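Long-range contacts in cyanophage-like gp41-1 intein (Metagenome, PDB 6QAZ), which is a naturally split intein that probably excises itself and joins its flanking polypeptides by protein splicing: residues L7-Q12 with Y120-L125; G3-K8 with K18-I23; V11-G16 with V25-L30. All coordinates share one frame; numbering follows the deposited sequence.

The three contacts surround the hairpin of strands 10-13 and 16-19 in a HINT (Hedgehog/intein) fold. Along the chain contact 2 begins first, contact 1 shares Leu7 and Lys8 with it, and contact 3 shares Val11 and Gln12 with contact 1. The centres of contacts 1 and 2 lie about 8 Å apart; contact 3 is centred about 11 Å from contact 1 and about 12 Å from contact 2. Thr9 O to Ile20 N, the Lys18-Asp27 salt bridge and a shared water link them directly. Contact 1 spans over a hundred residues, tying strand 10-13 to the C-terminal hairpin, consistent with a fold that brings both chain ends together at the splicing site.

Contact 1: L7-Q12 with Y120-L125; sequences LKTQVQ and YANDIL
Gln10 and Asn122 meet through two hydrogen bonds that run in opposite senses. The backbone N of Gln10 donates to Asn122 OD1 at 2.9 Å, almost straight at hydrogen (175°) although the donor is tilted from the carbonyl plane. In return, Asn122 N reaches Gln10 O at 2.8 Å, this time within the carbonyl plane. The same oxygen also receives a CA-H...O contact from Ala121 CA at 3.4 Å. Beside this polar pair, Thr9 CG2 packs on Ala121 CB at 3.6 Å, and the Thr9 and Asn122 side chains cross at about a right angle.

What positions the amide is a tight two-residue beta-hairpin near the C-terminus, whose turn asparagine docks on the backbone of strand 10-13. Ala121 to Ile124 form its type I' turn, closed by reciprocal backbone bonds between Ala121 and Ile124. Asn122 has positive phi, and its CG stands anti to the carbonyl carbon (chi1 -58°), which brings OD1 to the strand. Its ND2 is held by Glu59 O. Water extends the grip, for one molecule donates both to Gln10 OE1 (2.6 Å) and to Asn122 OD1 (2.7 Å), while another accepts from Gln12 N and donates to Tyr120 O. Farther out, Thr9 OG1 is bonded to Asp6 O, and Leu125 CD1 sits 3.9 Å above the centre of one face of the Tyr120 ring, whose OH bonds to Glu91.

The turn joins strands 118-121 and 124-127. Ala121 and Ile124 rest on Ile60 of strand 59-63, while strand 10-13 itself pairs with strand 16-19.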
loop_
_atom_site.group_PDB
_atom_site.type_symbol
_atom_site.label_atom_id
_atom_site.label_comp_id
_atom_site.label_asym_id
_atom_site.label_seq_id
_atom_site.Cartn_x
_atom_site.Cartn_y
_atom_site.Cartn_z
ATOM N N LEU A 7 -1.672 -5.833 8.416
ATOM C CA LEU A 7 -2.920 -6.610 8.302
ATOM C C LEU A 7 -4.173 -5.747 8.333
ATOM O O LEU A 7 -5.175 -6.160 7.724
ATOM C CB LEU A 7 -3.042 -7.593 9.462
ATOM C CG LEU A 7 -2.557 -9.011 9.200
ATOM C CD1 LEU A 7 -1.074 -9.018 9.066
ATOM C CD2 LEU A 7 -3.004 -9.939 10.321
ATOM N N LYS A 8 -4.158 -4.620 9.019
ATOM C CA LYS A 8 -5.358 -3.801 9.205
ATOM C C LYS A 8 -5.483 -2.731 8.137
ATOM O O LYS A 8 -6.438 -1.942 8.175
ATOM C CB LYS A 8 -5.360 -3.188 10.592
ATOM C CG LYS A 8 -5.409 -4.267 11.682
ATOM C CD LYS A 8 -5.816 -3.906 13.043
ATOM C CE LYS A 8 -7.091 -3.097 13.197
ATOM N NZ LYS A 8 -8.384 -3.833 13.201
ATOM N N THR A 9 -4.574 -2.687 7.176
ATOM C CA THR A 9 -4.698 -1.762 6.042
ATOM C C THR A 9 -6.035 -1.984 5.361
ATOM O O THR A 9 -6.371 -3.137 5.062
ATOM C CB THR A 9 -3.575 -2.044 5.041
ATOM O OG1 THR A 9 -2.286 -1.978 5.677
ATOM C CG2 THR A 9 -3.597 -1.062 3.899
ATOM N N GLN A 10 -6.768 -0.931 5.061
ATOM C CA GLN A 10 -8.064 -1.060 4.395
ATOM C C GLN A 10 -7.930 -0.845 2.892
ATOM O O GLN A 10 -7.242 0.058 2.428
ATOM C CB GLN A 10 -9.102 -0.134 4.976
ATOM C CG GLN A 10 -9.561 -0.579 6.353
ATOM C CD GLN A 10 -10.557 0.398 6.913
ATOM O OE1 GLN A 10 -10.222 1.561 7.175
ATOM N NE2 GLN A 10 -11.806 -0.013 7.052
ATOM N N VAL A 11 -8.615 -1.692 2.150
ATOM C CA VAL A 11 -8.728 -1.584 0.681
ATOM C C VAL A 11 -10.216 -1.548 0.352
ATOM O O VAL A 11 -11.057 -2.025 1.115
ATOM C CB VAL A 11 -8.006 -2.744 -0.015
ATOM C CG1 VAL A 11 -6.529 -2.707 0.308
ATOM C CG2 VAL A 11 -8.608 -4.091 0.322
ATOM N N GLN A 12 -10.541 -0.971 -0.790
ATOM C CA GLN A 12 -11.927 -0.763 -1.209
ATOM C C GLN A 12 -12.336 -1.855 -2.203
ATOM O O GLN A 12 -11.742 -1.933 -3.285
ATOM C CB GLN A 12 -11.997 0.627 -1.813
ATOM C CG GLN A 12 -13.414 1.103 -1.964
ATOM C CD GLN A 12 -13.496 2.562 -2.317
ATOM O OE1 GLN A 12 -12.582 3.362 -2.130
ATOM N NE2 GLN A 12 -14.637 2.917 -2.836
ATOM N N TYR A 120 -5.689 1.463 -3.916
ATOM C CA TYR A 120 -5.710 2.387 -2.784
ATOM C C TYR A 120 -5.723 1.602 -1.472
ATOM O O TYR A 120 -6.516 0.680 -1.266
ATOM C CB TYR A 120 -6.953 3.283 -2.862
ATOM C CG TYR A 120 -6.859 4.349 -3.944
ATOM C CD1 TYR A 120 -5.969 5.397 -3.827
ATOM C CD2 TYR A 120 -7.632 4.315 -5.098
ATOM C CE1 TYR A 120 -5.841 6.389 -4.779
ATOM C CE2 TYR A 120 -7.520 5.324 -6.071
ATOM C CZ TYR A 120 -6.616 6.354 -5.900
ATOM O OH TYR A 120 -6.458 7.387 -6.811
ATOM N N ALA A 121 -4.851 1.999 -0.573
ATOM C CA ALA A 121 -4.641 1.358 0.733
ATOM C C ALA A 121 -4.715 2.474 1.759
ATOM O O ALA A 121 -3.884 3.395 1.713
ATOM C CB ALA A 121 -3.314 0.645 0.737
ATOM N N ASN A 122 -5.722 2.460 2.610
ATOM C CA ASN A 122 -5.990 3.638 3.489
ATOM C C ASN A 122 -6.068 4.920 2.650
ATOM O O ASN A 122 -5.634 5.991 3.098
ATOM C CB ASN A 122 -4.972 3.758 4.593
ATOM C CG ASN A 122 -4.899 2.547 5.473
ATOM O OD1 ASN A 122 -5.836 1.755 5.574
ATOM N ND2 ASN A 122 -3.803 2.396 6.146
ATOM N N ASP A 123 -6.612 4.824 1.445
ATOM C CA ASP A 123 -6.811 5.977 0.544
ATOM C C ASP A 123 -5.496 6.519 -0.024
ATOM O O ASP A 123 -5.508 7.581 -0.636
ATOM C CB ASP A 123 -7.644 7.081 1.160
ATOM C CG ASP A 123 -9.050 6.689 1.465
ATOM O OD1 ASP A 123 -9.627 5.981 0.654
ATOM O OD2 ASP A 123 -9.595 7.157 2.485
ATOM N N ILE A 124 -4.402 5.769 0.108
ATOM C CA ILE A 124 -3.097 6.097 -0.484
ATOM C C ILE A 124 -2.873 5.128 -1.638
ATOM O O ILE A 124 -2.992 3.928 -1.467
ATOM C CB ILE A 124 -1.971 5.970 0.553
ATOM C CG1 ILE A 124 -2.220 6.892 1.749
ATOM C CG2 ILE A 124 -0.628 6.229 -0.097
ATOM C CD1 ILE A 124 -1.250 6.712 2.885
ATOM N N LEU A 125 -2.506 5.639 -2.812
ATOM C CA LEU A 125 -2.244 4.740 -3.943
ATOM C C LEU A 125 -0.939 4.005 -3.693
ATOM O O LEU A 125 0.128 4.611 -3.461
ATOM C CB LEU A 125 -2.185 5.541 -5.232
ATOM C CG LEU A 125 -2.210 4.701 -6.506
ATOM C CD1 LEU A 125 -3.497 3.909 -6.673
ATOM C CD2 LEU A 125 -2.022 5.622 -7.707
HETATM O O HOH W 1 -4.595 0.832 8.592
HETATM O O HOH W 2 -1.448 0.345 7.045
HETATM O O HOH W 3 -8.240 2.516 0.505
HETATM O O HOH W 4 -7.898 2.752 7.050
HETATM O O HOH W 5 -8.520 -0.369 -2.736
HETATM O O HOH W 6 -9.883 3.825 -1.253
#

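Contact 2: G3-K8 with K18-I23; sequences GALDLK and KEISNI
An Asx turn at Asp6, in the weakly bonded strand around residues 5-6, meets the 3-10 segment 20-22 that follows strand 16-19. Asp6 OD2 accepts from Lys8 N at 3.0 Å, met from above the carboxylate plane, while its other oxygen, OD1, forms a salt bridge with Arg106. Just past Asp6, Leu7 O accepts a hydrogen bond from Ser21 N at 3.2 Å, in the carbonyl plane and on a lone pair. In the conformer given for Leu7, its CG lies against Ser21 CB at 3.6 Å.

On the outer side, Lys8 and Glu19 run side by side, pointing the same way, and Lys8 NZ bridges to Glu19 OE2 at 2.7 Å on the syn lone pair. Glu19 is extended beyond CG, whereas Lys8 bends at chi3 (49°) and chi4 (83°) to bring its ammonium onto that oxygen. On the inner side, Ile20 CG2 touches Asp6 O at 3.3 Å, and Ile20 CD1 meets Leu5 CD1 at 3.9 Å, the two side chains crossing at about a right angle.

Beyond this pair, Ile20 continues onto Ile109 and Ile111 of strand 93-113, and Leu5 onto Ile60 and Cys62 of strand 59-63.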
loop_
_atom_site.group_PDB
_atom_site.type_symbol
_atom_site.label_atom_id
_atom_site.label_comp_id
_atom_site.label_asym_id
_atom_site.label_seq_id
_atom_site.Cartn_x
_atom_site.Cartn_y
_atom_site.Cartn_z
ATOM N N GLY A 3 7.915 -7.423 -0.313
ATOM C CA GLY A 3 7.386 -6.596 0.769
ATOM C C GLY A 3 5.918 -6.847 1.014
ATOM O O GLY A 3 5.363 -7.782 0.474
ATOM N N ALA A 4 5.298 -6.003 1.821
ATOM C CA ALA A 4 4.032 -6.357 2.453
ATOM C C ALA A 4 3.481 -5.170 3.233
ATOM O O ALA A 4 4.180 -4.174 3.494
ATOM C CB ALA A 4 4.226 -7.585 3.316
ATOM N N LEU A 5 2.226 -5.300 3.625
ATOM C CA LEU A 5 1.419 -4.260 4.259
ATOM C C LEU A 5 0.869 -4.758 5.598
ATOM O O LEU A 5 0.584 -5.936 5.802
ATOM C CB LEU A 5 0.253 -3.883 3.361
ATOM C CG LEU A 5 0.640 -3.165 2.077
ATOM C CD1 LEU A 5 -0.541 -2.969 1.162
ATOM C CD2 LEU A 5 1.295 -1.873 2.326
ATOM N N ASP A 6 0.595 -3.809 6.505
ATOM C CA ASP A 6 -0.039 -4.171 7.781
ATOM C C ASP A 6 -1.353 -4.880 7.548
ATOM O O ASP A 6 -2.131 -4.511 6.652
ATOM C CB ASP A 6 -0.236 -2.917 8.611
ATOM C CG ASP A 6 -0.684 -3.237 10.004
ATOM O OD1 ASP A 6 0.167 -3.729 10.762
ATOM O OD2 ASP A 6 -1.891 -3.060 10.298
ATOM N N LEU A 7 -1.672 -5.833 8.416
ATOM C CA LEU A 7 -2.920 -6.610 8.302
ATOM C C LEU A 7 -4.173 -5.747 8.333
ATOM O O LEU A 7 -5.175 -6.160 7.724
ATOM C CB LEU A 7 -3.042 -7.593 9.462
ATOM C CG LEU A 7 -2.557 -9.011 9.200
ATOM C CD1 LEU A 7 -1.074 -9.018 9.066
ATOM C CD2 LEU A 7 -3.004 -9.939 10.321
ATOM N N LYS A 8 -4.158 -4.620 9.019
ATOM C CA LYS A 8 -5.358 -3.801 9.205
ATOM C C LYS A 8 -5.483 -2.731 8.137
ATOM O O LYS A 8 -6.438 -1.942 8.175
ATOM C CB LYS A 8 -5.360 -3.188 10.592
ATOM C CG LYS A 8 -5.409 -4.267 11.682
ATOM C CD LYS A 8 -5.816 -3.906 13.043
ATOM C CE LYS A 8 -7.091 -3.097 13.197
ATOM N NZ LYS A 8 -8.384 -3.833 13.201
ATOM N N LYS A 18 -12.474 -3.429 3.133
ATOM C CA LYS A 18 -12.026 -4.659 3.791
ATOM C C LYS A 18 -10.617 -4.464 4.326
ATOM O O LYS A 18 -9.805 -3.799 3.680
ATOM C CB LYS A 18 -12.010 -5.851 2.823
ATOM C CG LYS A 18 -13.365 -6.281 2.306
ATOM C CD LYS A 18 -13.328 -7.597 1.558
ATOM C CE LYS A 18 -14.667 -7.970 0.957
ATOM N NZ LYS A 18 -14.659 -9.323 0.364
ATOM N N GLU A 19 -10.313 -5.076 5.457
ATOM C CA GLU A 19 -8.918 -5.162 5.888
ATOM C C GLU A 19 -8.202 -6.145 4.979
ATOM O O GLU A 19 -8.746 -7.199 4.582
ATOM C CB GLU A 19 -8.793 -5.588 7.341
ATOM C CG GLU A 19 -9.287 -4.496 8.290
ATOM C CD GLU A 19 -9.152 -4.830 9.784
ATOM O OE1 GLU A 19 -8.817 -5.985 10.130
ATOM O OE2 GLU A 19 -9.316 -3.929 10.618
ATOM N N ILE A 20 -6.960 -5.830 4.632
ATOM C CA ILE A 20 -6.244 -6.630 3.635
ATOM C C ILE A 20 -6.030 -8.058 4.141
ATOM O O ILE A 20 -5.942 -8.976 3.312
ATOM C CB ILE A 20 -4.962 -5.918 3.200
ATOM C CG1 ILE A 20 -4.444 -6.470 1.880
ATOM C CG2 ILE A 20 -3.932 -5.890 4.295
ATOM C CD1 ILE A 20 -3.265 -5.744 1.329
ATOM N N SER A 21 -5.945 -8.268 5.447
ATOM C CA SER A 21 -5.848 -9.625 6.004
ATOM C C SER A 21 -7.052 -10.490 5.655
ATOM O O SER A 21 -6.947 -11.703 5.785
ATOM C CB SER A 21 -5.710 -9.543 7.516
ATOM O OG SER A 21 -6.897 -8.967 8.073
ATOM N N ASN A 22 -8.170 -9.898 5.253
ATOM C CA ASN A 22 -9.388 -10.642 4.916
ATOM C C ASN A 22 -9.542 -10.796 3.394
ATOM O O ASN A 22 -10.503 -11.430 2.983
ATOM C CB ASN A 22 -10.596 -9.963 5.540
ATOM C CG ASN A 22 -10.582 -9.989 7.048
ATOM O OD1 ASN A 22 -10.070 -10.938 7.648
ATOM N ND2 ASN A 22 -11.113 -8.961 7.697
ATOM N N ILE A 23 -8.664 -10.229 2.602
ATOM C CA ILE A 23 -8.765 -10.305 1.128
ATOM C C ILE A 23 -8.449 -11.735 0.685
ATOM O O ILE A 23 -7.565 -12.405 1.235
ATOM C CB ILE A 23 -7.832 -9.268 0.502
ATOM C CG1 ILE A 23 -8.416 -7.870 0.632
ATOM C CG2 ILE A 23 -7.453 -9.619 -0.941
ATOM C CD1 ILE A 23 -9.580 -7.591 -0.275
#

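Contact 3: V11-G16 with V25-L30; sequences VQTPQG and VGDLVL
Gln12 and Leu30 bring together strands 10-13 and 28-31 where the hairpin of strands 10-13 and 16-19 crosses the next strand of the fold. The axes of the short segments 11-13 and 28-30 approach to 4.7 Å at 121°, and a single direct hydrogen bond joins them: Leu30 N to Gln12 O at 2.8 Å, close to the line of the C=O bond though bent at hydrogen. Packing is close beside it. The Gln12 and Leu30 side chains lie side by side, pointing the same way, each with CG anti to its own backbone N (chi1 -165° and -176°); in the Gln12 conformer given, OE1, which is bonded to Lys90, lies 3.4 Å from Leu30 CD2. Toward the interior, Val29 CG1 touches Val11 CG2 at 3.8 Å, in a layer that also includes Ile23 and Phe119. Leu28 O is buried without a hydrogen-bond partner, and Thr13 CA approaches it at 3.2 Å as a CA-H...O contact. Thr13 also opens a type I beta turn to Gly16, whose O accepts from both Thr13 N and Thr13 OG1.

The other side is looser and wetter. Pro14 CD meets Leu28 CB at 3.8 Å, and both residues are exposed. Asp27 OD2 accepts from Gln24 N, and OD1 forms a salt bridge with Lys18 NZ. In the Asp27 conformer given, one water donates to Gln15 OE1 (2.8 Å) and Asp27 OD1 (2.7 Å), and accepts from Leu28 N.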
loop_
_atom_site.group_PDB
_atom_site.type_symbol
_atom_site.label_atom_id
_atom_site.label_comp_id
_atom_site.label_asym_id
_atom_site.label_seq_id
_atom_site.Cartn_x
_atom_site.Cartn_y
_atom_site.Cartn_z
ATOM N N VAL A 11 -8.615 -1.692 2.150
ATOM C CA VAL A 11 -8.728 -1.584 0.681
ATOM C C VAL A 11 -10.216 -1.548 0.352
ATOM O O VAL A 11 -11.057 -2.025 1.115
ATOM C CB VAL A 11 -8.006 -2.744 -0.015
ATOM C CG1 VAL A 11 -6.529 -2.707 0.308
ATOM C CG2 VAL A 11 -8.608 -4.091 0.322
ATOM N N GLN A 12 -10.541 -0.971 -0.790
ATOM C CA GLN A 12 -11.927 -0.763 -1.209
ATOM C C GLN A 12 -12.336 -1.855 -2.203
ATOM O O GLN A 12 -11.742 -1.933 -3.285
ATOM C CB GLN A 12 -11.997 0.627 -1.813
ATOM C CG GLN A 12 -13.414 1.103 -1.964
ATOM C CD GLN A 12 -13.496 2.562 -2.317
ATOM O OE1 GLN A 12 -12.582 3.362 -2.130
ATOM N NE2 GLN A 12 -14.637 2.917 -2.836
ATOM N N THR A 13 -13.324 -2.651 -1.846
ATOM C CA THR A 13 -13.910 -3.640 -2.761
ATOM C C THR A 13 -15.247 -3.104 -3.208
ATOM O O THR A 13 -15.826 -2.213 -2.570
ATOM C CB THR A 13 -14.032 -5.019 -2.124
ATOM O OG1 THR A 13 -15.165 -5.043 -1.251
ATOM C CG2 THR A 13 -12.771 -5.456 -1.430
ATOM N N PRO A 14 -15.887 -3.740 -4.199
ATOM C CA PRO A 14 -17.257 -3.353 -4.534
ATOM C C PRO A 14 -18.248 -3.583 -3.389
ATOM O O PRO A 14 -19.344 -3.066 -3.461
ATOM C CB PRO A 14 -17.563 -4.176 -5.792
ATOM C CG PRO A 14 -16.185 -4.443 -6.398
ATOM C CD PRO A 14 -15.325 -4.704 -5.183
ATOM N N GLN A 15 -17.919 -4.471 -2.459
ATOM C CA GLN A 15 -18.777 -4.791 -1.295
ATOM C C GLN A 15 -18.411 -3.919 -0.078
ATOM O O GLN A 15 -19.061 -4.111 0.968
ATOM C CB GLN A 15 -18.629 -6.276 -0.979
ATOM C CG GLN A 15 -19.077 -7.197 -2.117
ATOM C CD GLN A 15 -18.076 -7.382 -3.243
ATOM O OE1 GLN A 15 -16.850 -7.312 -3.073
ATOM N NE2 GLN A 15 -18.619 -7.637 -4.430
ATOM N N GLY A 16 -17.505 -2.946 -0.203
ATOM C CA GLY A 16 -17.118 -2.041 0.890
ATOM C C GLY A 16 -15.671 -2.202 1.235
ATOM O O GLY A 16 -14.913 -2.931 0.590
ATOM N N VAL A 25 -8.204 -14.359 -3.026
ATOM C CA VAL A 25 -8.115 -14.423 -4.488
ATOM C C VAL A 25 -9.515 -14.312 -5.057
ATOM O O VAL A 25 -10.462 -14.938 -4.567
ATOM C CB VAL A 25 -7.427 -15.710 -4.941
ATOM C CG1 VAL A 25 -7.549 -15.911 -6.453
ATOM C CG2 VAL A 25 -5.978 -15.782 -4.476
ATOM N N GLY A 26 -9.630 -13.503 -6.105
ATOM C CA GLY A 26 -10.910 -13.220 -6.761
ATOM C C GLY A 26 -11.588 -11.964 -6.277
ATOM O O GLY A 26 -12.485 -11.484 -6.978
ATOM N N ASP A 27 -11.204 -11.430 -5.120
ATOM C CA ASP A 27 -11.701 -10.101 -4.716
ATOM C C ASP A 27 -11.271 -9.067 -5.753
ATOM O O ASP A 27 -10.328 -9.265 -6.516
ATOM C CB ASP A 27 -11.156 -9.658 -3.359
ATOM C CG ASP A 27 -11.973 -9.993 -2.116
ATOM O OD1 ASP A 27 -13.168 -9.669 -2.073
ATOM O OD2 ASP A 27 -11.391 -10.616 -1.187
ATOM N N LEU A 28 -11.976 -7.956 -5.757
ATOM C CA LEU A 28 -11.679 -6.788 -6.594
ATOM C C LEU A 28 -11.327 -5.613 -5.682
ATOM O O LEU A 28 -12.078 -5.372 -4.726
ATOM C CB LEU A 28 -12.905 -6.473 -7.447
ATOM C CG LEU A 28 -13.149 -7.429 -8.618
ATOM C CD1 LEU A 28 -14.554 -7.288 -9.131
ATOM C CD2 LEU A 28 -12.141 -7.208 -9.742
ATOM N N VAL A 29 -10.226 -4.924 -5.974
ATOM C CA VAL A 29 -9.773 -3.790 -5.145
ATOM C C VAL A 29 -9.615 -2.559 -6.001
ATOM O O VAL A 29 -9.075 -2.618 -7.122
ATOM C CB VAL A 29 -8.504 -4.125 -4.361
ATOM C CG1 VAL A 29 -8.796 -5.173 -3.299
ATOM C CG2 VAL A 29 -7.337 -4.526 -5.234
ATOM N N LEU A 30 -10.044 -1.424 -5.470
ATOM C CA LEU A 30 -10.086 -0.184 -6.254
ATOM C C LEU A 30 -8.691 0.403 -6.400
ATOM O O LEU A 30 -7.957 0.535 -5.416
ATOM C CB LEU A 30 -10.998 0.827 -5.567
ATOM C CG LEU A 30 -11.197 2.126 -6.335
ATOM C CD1 LEU A 30 -11.929 1.909 -7.649
ATOM C CD2 LEU A 30 -11.935 3.133 -5.479
HETATM O O HOH W 5 -8.520 -0.369 -2.736
HETATM O O HOH W 7 -14.405 -8.218 -3.971
#